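Local atomic coordinates of 3,4-dihydroxybenzoate decarboxylase (Enterobacter cloacae, PDB entry 5NY5), a protein that probably catalyses, with prenylated FMN and a metal ion, the decarboxylation of 3,4-dihydroxybenzoate and the reverse para-carboxylation of catechols. Residues S69-G74 with A315-L320; N103-V108 with A237-Q242; A384-L389 with K458-C463. One frame throughout, in Å; residues are numbered along the deposited sequence.

Interaction 1 (S69-G74 with A315-L320); sequences SRILVG and AILQTL
Leu72 and Ile316 meet on one face of a parallel strand pair, and Val73 and Thr319 meet on the other. Strands 70-73 and 316-319 run in the same direction, with 29° between their axes. Three backbone hydrogen bonds join them. Leu72 makes two of these: its N donates to Leu317 O, and its O accepts from Thr319 N at 2.9 Å. It therefore straddles Gln318, as parallel pairing requires. The third bond runs from Leu317 N to Arg70 O at 3.0 Å and is nearly straight, with 170° at the hydrogen.

Packing is tight from the middle of the pair to its Val73 end. Leu72 CB sits 3.6 Å from Ile316 CG2, and Leu72 CD2 lies against the same methyl at 3.9 Å. On the other face Val73 CG1 and Thr319 CG2 are 3.7 Å apart, and the two side chains lie side by side, pointing the same way. Thr319 OG1 is trans to its own backbone N (chi1 -173°), and the methyl branch is the one that touches Val73.

The Arg70 end is more open, and this residue is partly exposed. Its chain is extended from CG to NE, and NE approaches Ile316 CG1 to 3.3 Å. One face of the guanidinium rests on this isoleucine, with CD1 toward the rim. Arg70 NH2 bonds to His314 O and to a glycerol, probably from the crystallisation liquor.

Strand 316-319 is an edge strand of a mixed four-stranded sheet within this chain. It joins the Rift-related region to strand 70-73 of the N-terminal UbiD region. Strand 57-60 pairs antiparallel with the far side of strand 70-73. Helix 8-16 packs on Leu72, Ile316 and Gln318 through Leu8, while strand 148-157 touches Leu317 and Thr319.

Interaction 2 (N103-V108 with A237-Q242); sequences NPVAPV and AGALRQ
A Schellman motif ends helix 234-241, and the last turn of this helix, at Gly238 and Ala239, packs against Val105 in the loop between helix 93-101 and strand 108-110. Gln242 is the C-prime residue of the motif, with positive phi (54°). The wider bond of the motif runs from Gln243 N to Gly238 O. Inside it, Gln242 N makes a weak bond back to Ala239 O at 3.4 Å. The turn before it is regular, with Arg241 N bonded to Ala237 O.

Val105 is the main side chain of the contact. Its CB faces the peptide that joins Gly238 to Ala239, 3.5 Å from Gly238 C and 3.7 Å from Ala239 N. CG2 lies opposite the carbonyl carbon of Val105 and next to its N, while CG1 is trans to N (chi1 173°). CG2 is the methyl that reaches the helix, 3.7 Å from Ala239 CA. Gly238 has no side chain, and Val105 O occupies the side where a CB would point. The CA atoms of Val105 and Gly238 are only 4.8 Å apart. Ala239 extends the contact along the loop. Its CB touches Asn103 O at 3.3 Å and Pro104 CA at 3.9 Å.

Helix 93-101 closes on the same part of the helix, with Ala100 against Ala239. The Pro104 side chain is about 9 Å from that of Glu233, a manganese ligand in another structure of this protein.

The two segments meet by van der Waals packing of small groups on backbone. The polar link beside this packing is a backbone hydrogen bond between Val105 and Gly235 of the same helix. Apolar packing on backbone, together with that bond, probably sets how the loop lies on the helix.

Interaction 3 (A384-L389 with K458-C463); sequences AALIAL and KTIFDC
No flat group lies between Ile460 and the helix residues Ala385 and Leu389. The one ring here, Phe461, belongs to the other side of strand 458-462. Over one of its faces is Thr459 CG2, 3.5 Å above the plane and toward the rim. Phe461 of a third subunit also touches this residue.

The contact itself is aliphatic. Ile460 points into helix 384-389 and is met there by three residues. Its CG2 touches Ala385 CB at 3.7 Å. Its CD1 lies 3.8 Å from the same Ala385 CB, 3.9 Å from Leu389 CD1 and 4.1 Å from Leu386 CD2. Both branches thus straddle the Ala385 methyl. CG1, beside the backbone N (chi1 -58°), also takes CD1 on to Leu386 and Leu389. Leu386 crosses Ile460 at about a right angle.

Leu389 also meets Lys458, whose long chain runs past it in the opposite direction. Leu389 CD2 is 4.1 Å from Lys458 CD, so the lysine contributes its methylenes here. Its NZ goes on to bond Leu395 O and Arg434 O.

Helix 380-391 thus packs on one face of the five-stranded sheet of the C-terminal domain, where Ile398 of the adjacent strand also touches Ala385 and Leu389. Leu430 of a second subunit packs on Leu386. The chemistry is that of a buried hydrophobic core: methyl groups fill the interface, and the one charged side chain that takes part in the contact, Lys458, has its amine held by two backbone carbonyls.

In the fold
Interactions 1 and 2 belong to the part of the chain around the cofactor site, and interaction 3 lies away from it. In interaction 1 the Thr319 side chain is about 8 Å from that of Arg171, which binds prenylated FMN in another structure of this protein. In interaction 2 the Pro104 side chain is about 10 Å from that of Phe222, another cofactor residue. The nearest atoms of interactions 1 and 2 are about 11 Å apart. Along the chain, both segments of interaction 2 fall between those of interaction 1. Interaction 3 comes later, with its centre about 39 Å from that of interaction 1, across the chain's centre.

Interaction 1 (S69-G74 with A315-L320)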
ATOM      1  N   SER A  69      33.303  32.070  40.977  1.00 59.49           N
ATOM      2  CA  SER A  69      32.629  30.944  40.351  1.00 57.99           C
ATOM      3  C   SER A  69      33.250  30.653  38.993  1.00 57.00           C
ATOM      4  O   SER A  69      33.783  31.543  38.326  1.00 57.35           O
ATOM      5  CB  SER A  69      31.133  31.217  40.188  1.00 57.76           C
ATOM      6  OG  SER A  69      30.444  31.076  41.416  1.00 58.51           O
ATOM      7  N   ARG A  70      33.189  29.386  38.596  1.00 55.90           N
ATOM      8  CA  ARG A  70      33.630  28.968  37.273  1.00 54.98           C
ATOM      9  C   ARG A  70      32.730  27.831  36.810  1.00 53.80           C
ATOM     10  O   ARG A  70      32.539  26.853  37.537  1.00 53.69           O
ATOM     11  CB  ARG A  70      35.104  28.545  37.281  1.00 55.34           C
ATOM     12  CG  ARG A  70      35.508  27.645  38.435  1.00 55.79           C
ATOM     13  CD  ARG A  70      36.968  27.241  38.328  1.00 56.33           C
ATOM     14  NE  ARG A  70      37.369  26.355  39.415  1.00 56.92           N
ATOM     15  CZ  ARG A  70      38.566  25.786  39.517  1.00 57.60           C
ATOM     16  NH1 ARG A  70      39.489  26.008  38.593  1.00 57.77           N
ATOM     17  NH2 ARG A  70      38.836  24.994  40.542  1.00 58.26           N
ATOM     18  N   ILE A  71      32.176  27.972  35.609  1.00 53.08           N
ATOM     19  CA  ILE A  71      31.137  27.084  35.099  1.00 52.15           C
ATOM     20  C   ILE A  71      31.712  26.219  33.988  1.00 51.40           C
ATOM     21  O   ILE A  71      32.428  26.708  33.107  1.00 51.45           O
ATOM     22  CB  ILE A  71      29.920  27.886  34.606  1.00 52.15           C
ATOM     23  CG1 ILE A  71      29.346  28.709  35.759  1.00 53.12           C
ATOM     24  CG2 ILE A  71      28.863  26.960  34.028  1.00 51.35           C
ATOM     25  CD1 ILE A  71      28.129  29.516  35.398  1.00 53.43           C
ATOM     26  N   LEU A  72      31.381  24.932  34.027  1.00 50.85           N
ATOM     27  CA  LEU A  72      31.947  23.934  33.133  1.00 50.34           C
ATOM     28  C   LEU A  72      30.848  23.302  32.290  1.00 49.61           C
ATOM     29  O   LEU A  72      29.833  22.851  32.828  1.00 49.51           O
ATOM     30  CB  LEU A  72      32.667  22.863  33.940  1.00 50.61           C
ATOM     31  CG  LEU A  72      33.382  21.787  33.147  1.00 50.39           C
ATOM     32  CD1 LEU A  72      34.433  22.431  32.268  1.00 50.65           C
ATOM     33  CD2 LEU A  72      33.997  20.813  34.122  1.00 50.92           C
ATOM     34  N   VAL A  73      31.055  23.260  30.973  1.00 49.26           N
ATOM     35  CA  VAL A  73      30.094  22.671  30.049  1.00 48.73           C
ATOM     36  C   VAL A  73      30.837  21.871  28.989  1.00 48.54           C
ATOM     37  O   VAL A  73      31.986  22.164  28.651  1.00 48.84           O
ATOM     38  CB  VAL A  73      29.200  23.733  29.367  1.00 48.74           C
ATOM     39  CG1 VAL A  73      28.326  24.443  30.380  1.00 49.11           C
ATOM     40  CG2 VAL A  73      30.050  24.725  28.598  1.00 49.00           C
ATOM     41  N   GLY A  74      30.159  20.855  28.460  1.00 48.21           N
ATOM     42  CA  GLY A  74      30.643  20.114  27.316  1.00 48.15           C
ATOM     43  C   GLY A  74      31.549  18.944  27.616  1.00 48.53           C
ATOM     44  O   GLY A  74      32.188  18.430  26.690  1.00 49.23           O
ATOM     45  N   ALA A 315      34.823  25.658  43.882  1.00 64.68           N
ATOM     46  CA  ALA A 315      34.056  24.559  43.312  1.00 63.58           C
ATOM     47  C   ALA A 315      33.678  24.840  41.864  1.00 62.22           C
ATOM     48  O   ALA A 315      33.204  25.930  41.530  1.00 62.33           O
ATOM     49  CB  ALA A 315      32.800  24.306  44.139  1.00 64.29           C
ATOM     50  N   ILE A 316      33.887  23.847  41.010  1.00 61.04           N
ATOM     51  CA  ILE A 316      33.498  23.936  39.611  1.00 59.75           C
ATOM     52  C   ILE A 316      32.029  23.561  39.484  1.00 59.42           C
ATOM     53  O   ILE A 316      31.594  22.529  40.008  1.00 59.54           O
ATOM     54  CB  ILE A 316      34.377  23.021  38.746  1.00 58.75           C
ATOM     55  CG1 ILE A 316      35.845  23.438  38.846  1.00 59.23           C
ATOM     56  CG2 ILE A 316      33.907  23.036  37.307  1.00 57.49           C
ATOM     57  CD1 ILE A 316      36.799  22.439  38.239  1.00 58.60           C
ATOM     58  N   LEU A 317      31.258  24.399  38.800  1.00 59.13           N
ATOM     59  CA  LEU A 317      29.863  24.095  38.497  1.00 58.80           C
ATOM     60  C   LEU A 317      29.799  23.449  37.118  1.00 57.37           C
ATOM     61  O   LEU A 317      30.082  24.100  36.108  1.00 56.79           O
ATOM     62  CB  LEU A 317      29.004  25.355  38.559  1.00 59.47           C
ATOM     63  CG  LEU A 317      27.511  25.149  38.300  1.00 59.37           C
ATOM     64  CD1 LEU A 317      26.969  24.044  39.186  1.00 59.81           C
ATOM     65  CD2 LEU A 317      26.741  26.436  38.530  1.00 60.34           C
ATOM     66  N   GLN A 318      29.440  22.170  37.074  1.00 56.90           N
ATOM     67  CA  GLN A 318      29.347  21.420  35.828  1.00 55.64           C
ATOM     68  C   GLN A 318      27.892  21.280  35.403  1.00 55.41           C
ATOM     69  O   GLN A 318      27.031  20.938  36.220  1.00 56.12           O
ATOM     70  CB  GLN A 318      29.983  20.036  35.968  1.00 55.34           C
ATOM     71  CG  GLN A 318      29.883  19.184  34.717  1.00 54.15           C
ATOM     72  CD  GLN A 318      30.561  17.839  34.867  1.00 54.00           C
ATOM     73  OE1 GLN A 318      30.871  17.406  35.974  1.00 54.84           O
ATOM     74  NE2 GLN A 318      30.800  17.170  33.747  1.00 53.04           N
ATOM     75  N   THR A 319      27.626  21.543  34.129  1.00 54.54           N
ATOM     76  CA  THR A 319      26.311  21.344  33.536  1.00 54.25           C
ATOM     77  C   THR A 319      26.511  21.064  32.050  1.00 53.06           C
ATOM     78  O   THR A 319      27.633  20.823  31.595  1.00 52.51           O
ATOM     79  CB  THR A 319      25.404  22.553  33.798  1.00 55.06           C
ATOM     80  OG1 THR A 319      24.075  22.265  33.346  1.00 54.98           O
ATOM     81  CG2 THR A 319      25.926  23.785  33.078  1.00 54.92           C
ATOM     82  N   LEU A 320      25.420  21.078  31.289  1.00 52.76           N
ATOM     83  CA  LEU A 320      25.482  20.841  29.855  1.00 51.74           C
ATOM     84  C   LEU A 320      24.779  21.973  29.121  1.00 51.86           C
ATOM     85  O   LEU A 320      24.090  22.803  29.718  1.00 52.72           O
ATOM     86  CB  LEU A 320      24.868  19.484  29.476  1.00 51.23           C
ATOM     87  CG  LEU A 320      23.491  19.075  30.011  1.00 51.82           C
ATOM     88  CD1 LEU A 320      22.356  19.832  29.341  1.00 51.96           C
ATOM     89  CD2 LEU A 320      23.288  17.577  29.855  1.00 51.45           C
TER

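Interaction 2 (N103-V108 with A237-Q242)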
ATOM      1  N   ASN A 103      31.176  -6.465  35.577  1.00 69.21           N
ATOM      2  CA  ASN A 103      32.085  -6.727  36.694  1.00 70.51           C
ATOM      3  C   ASN A 103      32.272  -5.456  37.513  1.00 69.11           C
ATOM      4  O   ASN A 103      33.374  -4.905  37.587  1.00 69.04           O
ATOM      5  CB  ASN A 103      33.427  -7.251  36.185  1.00 71.95           C
ATOM      6  CG  ASN A 103      33.278  -8.452  35.276  1.00 73.43           C
ATOM      7  OD1 ASN A 103      33.449  -9.592  35.702  1.00 75.57           O
ATOM      8  ND2 ASN A 103      32.962  -8.200  34.012  1.00 73.75           N
ATOM      9  N   PRO A 104      31.213  -4.969  38.152  1.00 68.15           N
ATOM     10  CA  PRO A 104      31.305  -3.683  38.850  1.00 66.82           C
ATOM     11  C   PRO A 104      32.175  -3.774  40.094  1.00 68.07           C
ATOM     12  O   PRO A 104      32.438  -4.850  40.634  1.00 69.98           O
ATOM     13  CB  PRO A 104      29.851  -3.376  39.214  1.00 65.98           C
ATOM     14  CG  PRO A 104      29.224  -4.715  39.352  1.00 67.57           C
ATOM     15  CD  PRO A 104      29.897  -5.603  38.339  1.00 68.53           C
ATOM     16  N   VAL A 105      32.630  -2.607  40.543  1.00 67.10           N
ATOM     17  CA  VAL A 105      33.400  -2.473  41.775  1.00 68.18           C
ATOM     18  C   VAL A 105      32.594  -1.600  42.724  1.00 67.30           C
ATOM     19  O   VAL A 105      32.303  -0.438  42.412  1.00 67.43           O
ATOM     20  CB  VAL A 105      34.794  -1.878  41.522  1.00 68.22           C
ATOM     21  CG1 VAL A 105      35.491  -1.590  42.841  1.00 69.29           C
ATOM     22  CG2 VAL A 105      35.624  -2.829  40.677  1.00 69.50           C
ATOM     23  N   ALA A 106      32.240  -2.158  43.878  1.00 68.62           N
ATOM     24  CA  ALA A 106      31.283  -1.518  44.763  1.00 68.09           C
ATOM     25  C   ALA A 106      31.880  -0.271  45.412  1.00 67.52           C
ATOM     26  O   ALA A 106      33.080  -0.217  45.692  1.00 68.35           O
ATOM     27  CB  ALA A 106      30.827  -2.492  45.845  1.00 69.93           C
ATOM     28  N   PRO A 107      31.060   0.745  45.662  1.00 66.30           N
ATOM     29  CA  PRO A 107      31.550   1.947  46.344  1.00 65.94           C
ATOM     30  C   PRO A 107      31.898   1.666  47.801  1.00 67.74           C
ATOM     31  O   PRO A 107      31.572   0.622  48.368  1.00 69.18           O
ATOM     32  CB  PRO A 107      30.382   2.928  46.225  1.00 64.47           C
ATOM     33  CG  PRO A 107      29.181   2.066  46.007  1.00 64.66           C
ATOM     34  CD  PRO A 107      29.662   0.887  45.222  1.00 65.25           C
ATOM     35  N   VAL A 108      32.578   2.637  48.408  1.00 69.43           N
ATOM     36  CA  VAL A 108      33.059   2.537  49.781  1.00 69.56           C
ATOM     37  C   VAL A 108      32.780   3.854  50.492  1.00 69.04           C
ATOM     38  O   VAL A 108      32.986   4.932  49.924  1.00 67.67           O
ATOM     39  CB  VAL A 108      34.564   2.198  49.829  1.00 70.84           C
ATOM     40  CG1 VAL A 108      35.092   2.307  51.246  1.00 72.67           C
ATOM     41  CG2 VAL A 108      34.815   0.807  49.274  1.00 71.79           C
ATOM     42  N   ALA A 237      31.535   2.904  37.379  1.00 58.90           N
ATOM     43  CA  ALA A 237      32.660   3.828  37.478  1.00 58.61           C
ATOM     44  C   ALA A 237      33.819   3.208  38.244  1.00 59.80           C
ATOM     45  O   ALA A 237      34.981   3.339  37.839  1.00 59.51           O
ATOM     46  CB  ALA A 237      32.214   5.128  38.144  1.00 58.65           C
ATOM     47  N   GLY A 238      33.525   2.526  39.354  1.00 61.26           N
ATOM     48  CA  GLY A 238      34.575   1.841  40.086  1.00 62.57           C
ATOM     49  C   GLY A 238      35.283   0.798  39.243  1.00 62.42           C
ATOM     50  O   GLY A 238      36.500   0.628  39.341  1.00 62.90           O
ATOM     51  N   ALA A 239      34.533   0.091  38.398  1.00 61.85           N
ATOM     52  CA  ALA A 239      35.153  -0.886  37.510  1.00 61.71           C
ATOM     53  C   ALA A 239      35.945  -0.200  36.405  1.00 63.63           C
ATOM     54  O   ALA A 239      37.008  -0.687  36.002  1.00 65.79           O
ATOM     55  CB  ALA A 239      34.089  -1.804  36.917  1.00 61.57           C
ATOM     56  N   LEU A 240      35.446   0.932  35.906  1.00 65.24           N
ATOM     57  CA  LEU A 240      36.146   1.649  34.846  1.00 57.90           C
ATOM     58  C   LEU A 240      37.464   2.240  35.332  1.00 58.39           C
ATOM     59  O   LEU A 240      38.386   2.426  34.531  1.00 57.93           O
ATOM     60  CB  LEU A 240      35.248   2.748  34.282  1.00 56.61           C
ATOM     61  CG  LEU A 240      34.115   2.285  33.368  1.00 55.85           C
ATOM     62  CD1 LEU A 240      32.991   3.301  33.364  1.00 55.17           C
ATOM     63  CD2 LEU A 240      34.635   2.061  31.958  1.00 54.94           C
ATOM     64  N   ARG A 241      37.576   2.540  36.627  1.00 63.92           N
ATOM     65  CA  ARG A 241      38.808   3.077  37.188  1.00 60.09           C
ATOM     66  C   ARG A 241      39.600   2.063  37.997  1.00 61.70           C
ATOM     67  O   ARG A 241      40.708   2.387  38.438  1.00 62.42           O
ATOM     68  CB  ARG A 241      38.512   4.291  38.082  1.00 60.24           C
ATOM     69  CG  ARG A 241      37.738   5.414  37.410  1.00 58.86           C
ATOM     70  CD  ARG A 241      38.428   5.906  36.152  1.00 57.77           C
ATOM     71  NE  ARG A 241      37.788   7.108  35.626  1.00 56.68           N
ATOM     72  CZ  ARG A 241      38.049   7.635  34.435  1.00 55.63           C
ATOM     73  NH1 ARG A 241      38.937   7.062  33.635  1.00 55.51           N
ATOM     74  NH2 ARG A 241      37.419   8.731  34.042  1.00 54.82           N
ATOM     75  N   GLN A 242      39.069   0.855  38.205  1.00 62.41           N
ATOM     76  CA  GLN A 242      39.695  -0.143  39.077  1.00 64.16           C
ATOM     77  C   GLN A 242      39.959   0.439  40.462  1.00 65.32           C
ATOM     78  O   GLN A 242      40.949   0.118  41.120  1.00 66.65           O
ATOM     79  CB  GLN A 242      40.976  -0.697  38.455  1.00 64.46           C
ATOM     80  CG  GLN A 242      40.735  -1.629  37.285  1.00 63.87           C
ATOM     81  CD  GLN A 242      39.937  -2.855  37.681  1.00 64.81           C
ATOM     82  OE1 GLN A 242      38.729  -2.924  37.453  1.00 64.16           O
ATOM     83  NE2 GLN A 242      40.611  -3.833  38.274  1.00 66.47           N
TER

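Interaction 3 (A384-L389 with K458-C463)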
ATOM      1  N   ALA A 384      17.329  -8.334  13.193  1.00 37.19           N
ATOM      2  CA  ALA A 384      18.149  -7.458  14.024  1.00 37.33           C
ATOM      3  C   ALA A 384      17.439  -6.143  14.312  1.00 36.88           C
ATOM      4  O   ALA A 384      17.536  -5.605  15.421  1.00 37.13           O
ATOM      5  CB  ALA A 384      19.494  -7.201  13.348  1.00 37.38           C
ATOM      6  N   ALA A 385      16.717  -5.609  13.323  1.00 43.47           N
ATOM      7  CA  ALA A 385      15.984  -4.365  13.530  1.00 35.95           C
ATOM      8  C   ALA A 385      14.829  -4.560  14.502  1.00 36.08           C
ATOM      9  O   ALA A 385      14.559  -3.691  15.337  1.00 36.13           O
ATOM     10  CB  ALA A 385      15.476  -3.827  12.194  1.00 35.43           C
ATOM     11  N   LEU A 386      14.143  -5.698  14.411  1.00 36.21           N
ATOM     12  CA  LEU A 386      13.055  -5.977  15.342  1.00 36.45           C
ATOM     13  C   LEU A 386      13.566  -6.133  16.768  1.00 37.11           C
ATOM     14  O   LEU A 386      12.889  -5.733  17.721  1.00 37.34           O
ATOM     15  CB  LEU A 386      12.301  -7.229  14.903  1.00 38.66           C
ATOM     16  CG  LEU A 386      11.619  -7.122  13.540  1.00 36.02           C
ATOM     17  CD1 LEU A 386      10.972  -8.439  13.155  1.00 36.27           C
ATOM     18  CD2 LEU A 386      10.599  -6.004  13.551  1.00 35.62           C
ATOM     19  N   ILE A 387      14.753  -6.715  16.938  1.00 37.52           N
ATOM     20  CA  ILE A 387      15.297  -6.888  18.280  1.00 38.25           C
ATOM     21  C   ILE A 387      15.602  -5.533  18.905  1.00 38.21           C
ATOM     22  O   ILE A 387      15.272  -5.281  20.070  1.00 38.69           O
ATOM     23  CB  ILE A 387      16.541  -7.792  18.246  1.00 38.74           C
ATOM     24  CG1 ILE A 387      16.166  -9.200  17.791  1.00 38.97           C
ATOM     25  CG2 ILE A 387      17.184  -7.854  19.611  1.00 39.56           C
ATOM     26  CD1 ILE A 387      17.359 -10.089  17.533  1.00 39.42           C
ATOM     27  N   ALA A 388      16.218  -4.635  18.137  1.00 37.73           N
ATOM     28  CA  ALA A 388      16.539  -3.309  18.654  1.00 37.74           C
ATOM     29  C   ALA A 388      15.277  -2.536  19.012  1.00 37.55           C
ATOM     30  O   ALA A 388      15.202  -1.905  20.074  1.00 40.88           O
ATOM     31  CB  ALA A 388      17.372  -2.537  17.633  1.00 37.31           C
ATOM     32  N   LEU A 389      14.275  -2.567  18.131  1.00 37.00           N
ATOM     33  CA  LEU A 389      13.003  -1.916  18.426  1.00 36.87           C
ATOM     34  C   LEU A 389      12.370  -2.484  19.689  1.00 37.52           C
ATOM     35  O   LEU A 389      11.804  -1.740  20.499  1.00 51.84           O
ATOM     36  CB  LEU A 389      12.052  -2.074  17.241  1.00 36.27           C
ATOM     37  CG  LEU A 389      12.356  -1.249  15.992  1.00 35.70           C
ATOM     38  CD1 LEU A 389      11.522  -1.736  14.825  1.00 35.27           C
ATOM     39  CD2 LEU A 389      12.091   0.220  16.258  1.00 35.64           C
ATOM     40  N   LYS A 458       6.902   3.611  13.043  1.00 34.30           N
ATOM     41  CA  LYS A 458       8.317   3.293  13.123  1.00 34.35           C
ATOM     42  C   LYS A 458       8.742   2.627  11.825  1.00 34.06           C
ATOM     43  O   LYS A 458       8.034   1.767  11.302  1.00 34.12           O
ATOM     44  CB  LYS A 458       8.599   2.394  14.326  1.00 34.67           C
ATOM     45  CG  LYS A 458       8.068   2.978  15.628  1.00 35.07           C
ATOM     46  CD  LYS A 458       8.678   2.322  16.851  1.00 35.54           C
ATOM     47  CE  LYS A 458       8.239   3.033  18.120  1.00 36.06           C
ATOM     48  NZ  LYS A 458       8.975   2.542  19.316  1.00 36.64           N
ATOM     49  N   THR A 459       9.888   3.041  11.296  1.00 34.06           N
ATOM     50  CA  THR A 459      10.295   2.676   9.948  1.00 33.89           C
ATOM     51  C   THR A 459      11.645   1.980   9.979  1.00 34.02           C
ATOM     52  O   THR A 459      12.574   2.441  10.648  1.00 34.23           O
ATOM     53  CB  THR A 459      10.357   3.912   9.043  1.00 33.89           C
ATOM     54  OG1 THR A 459       9.116   4.623   9.125  1.00 33.86           O
ATOM     55  CG2 THR A 459      10.591   3.505   7.603  1.00 33.82           C
ATOM     56  N   ILE A 460      11.748   0.879   9.248  1.00 43.18           N
ATOM     57  CA  ILE A 460      12.991   0.139   9.090  1.00 34.12           C
ATOM     58  C   ILE A 460      13.479   0.370   7.666  1.00 34.11           C
ATOM     59  O   ILE A 460      12.840  -0.068   6.701  1.00 34.01           O
ATOM     60  CB  ILE A 460      12.803  -1.355   9.382  1.00 34.21           C
ATOM     61  CG1 ILE A 460      12.268  -1.558  10.799  1.00 35.01           C
ATOM     62  CG2 ILE A 460      14.107  -2.101   9.189  1.00 34.47           C
ATOM     63  CD1 ILE A 460      11.935  -3.007  11.141  1.00 34.55           C
ATOM     64  N   PHE A 461      14.604   1.062   7.528  1.00 34.30           N
ATOM     65  CA  PHE A 461      15.260   1.251   6.239  1.00 34.45           C
ATOM     66  C   PHE A 461      16.318   0.166   6.090  1.00 34.68           C
ATOM     67  O   PHE A 461      17.338   0.190   6.785  1.00 34.89           O
ATOM     68  CB  PHE A 461      15.887   2.639   6.138  1.00 34.64           C
ATOM     69  CG  PHE A 461      14.902   3.766   6.214  1.00 34.53           C
ATOM     70  CD1 PHE A 461      14.378   4.329   5.060  1.00 34.58           C
ATOM     71  CD2 PHE A 461      14.513   4.280   7.435  1.00 34.47           C
ATOM     72  CE1 PHE A 461      13.477   5.374   5.130  1.00 34.55           C
ATOM     73  CE2 PHE A 461      13.613   5.326   7.509  1.00 34.44           C
ATOM     74  CZ  PHE A 461      13.095   5.872   6.355  1.00 34.48           C
ATOM     75  N   ASP A 462      16.079  -0.783   5.191  1.00 34.71           N
ATOM     76  CA  ASP A 462      17.029  -1.865   4.944  1.00 35.01           C
ATOM     77  C   ASP A 462      17.943  -1.447   3.800  1.00 35.33           C
ATOM     78  O   ASP A 462      17.587  -1.565   2.627  1.00 35.43           O
ATOM     79  CB  ASP A 462      16.306  -3.170   4.636  1.00 34.99           C
ATOM     80  CG  ASP A 462      17.262  -4.306   4.323  1.00 35.40           C
ATOM     81  OD1 ASP A 462      16.828  -5.284   3.682  1.00 35.53           O
ATOM     82  OD2 ASP A 462      18.448  -4.223   4.709  1.00 50.77           O
ATOM     83  N   CYS A 463      19.135  -0.964   4.145  1.00 35.59           N
ATOM     84  CA  CYS A 463      20.123  -0.552   3.161  1.00 36.02           C
ATOM     85  C   CYS A 463      21.254  -1.557   3.025  1.00 36.44           C
ATOM     86  O   CYS A 463      22.351  -1.191   2.595  1.00 36.88           O
ATOM     87  CB  CYS A 463      20.684   0.823   3.515  1.00 36.14           C
ATOM     88  SG  CYS A 463      19.415   2.062   3.712  1.00 35.77           S
TER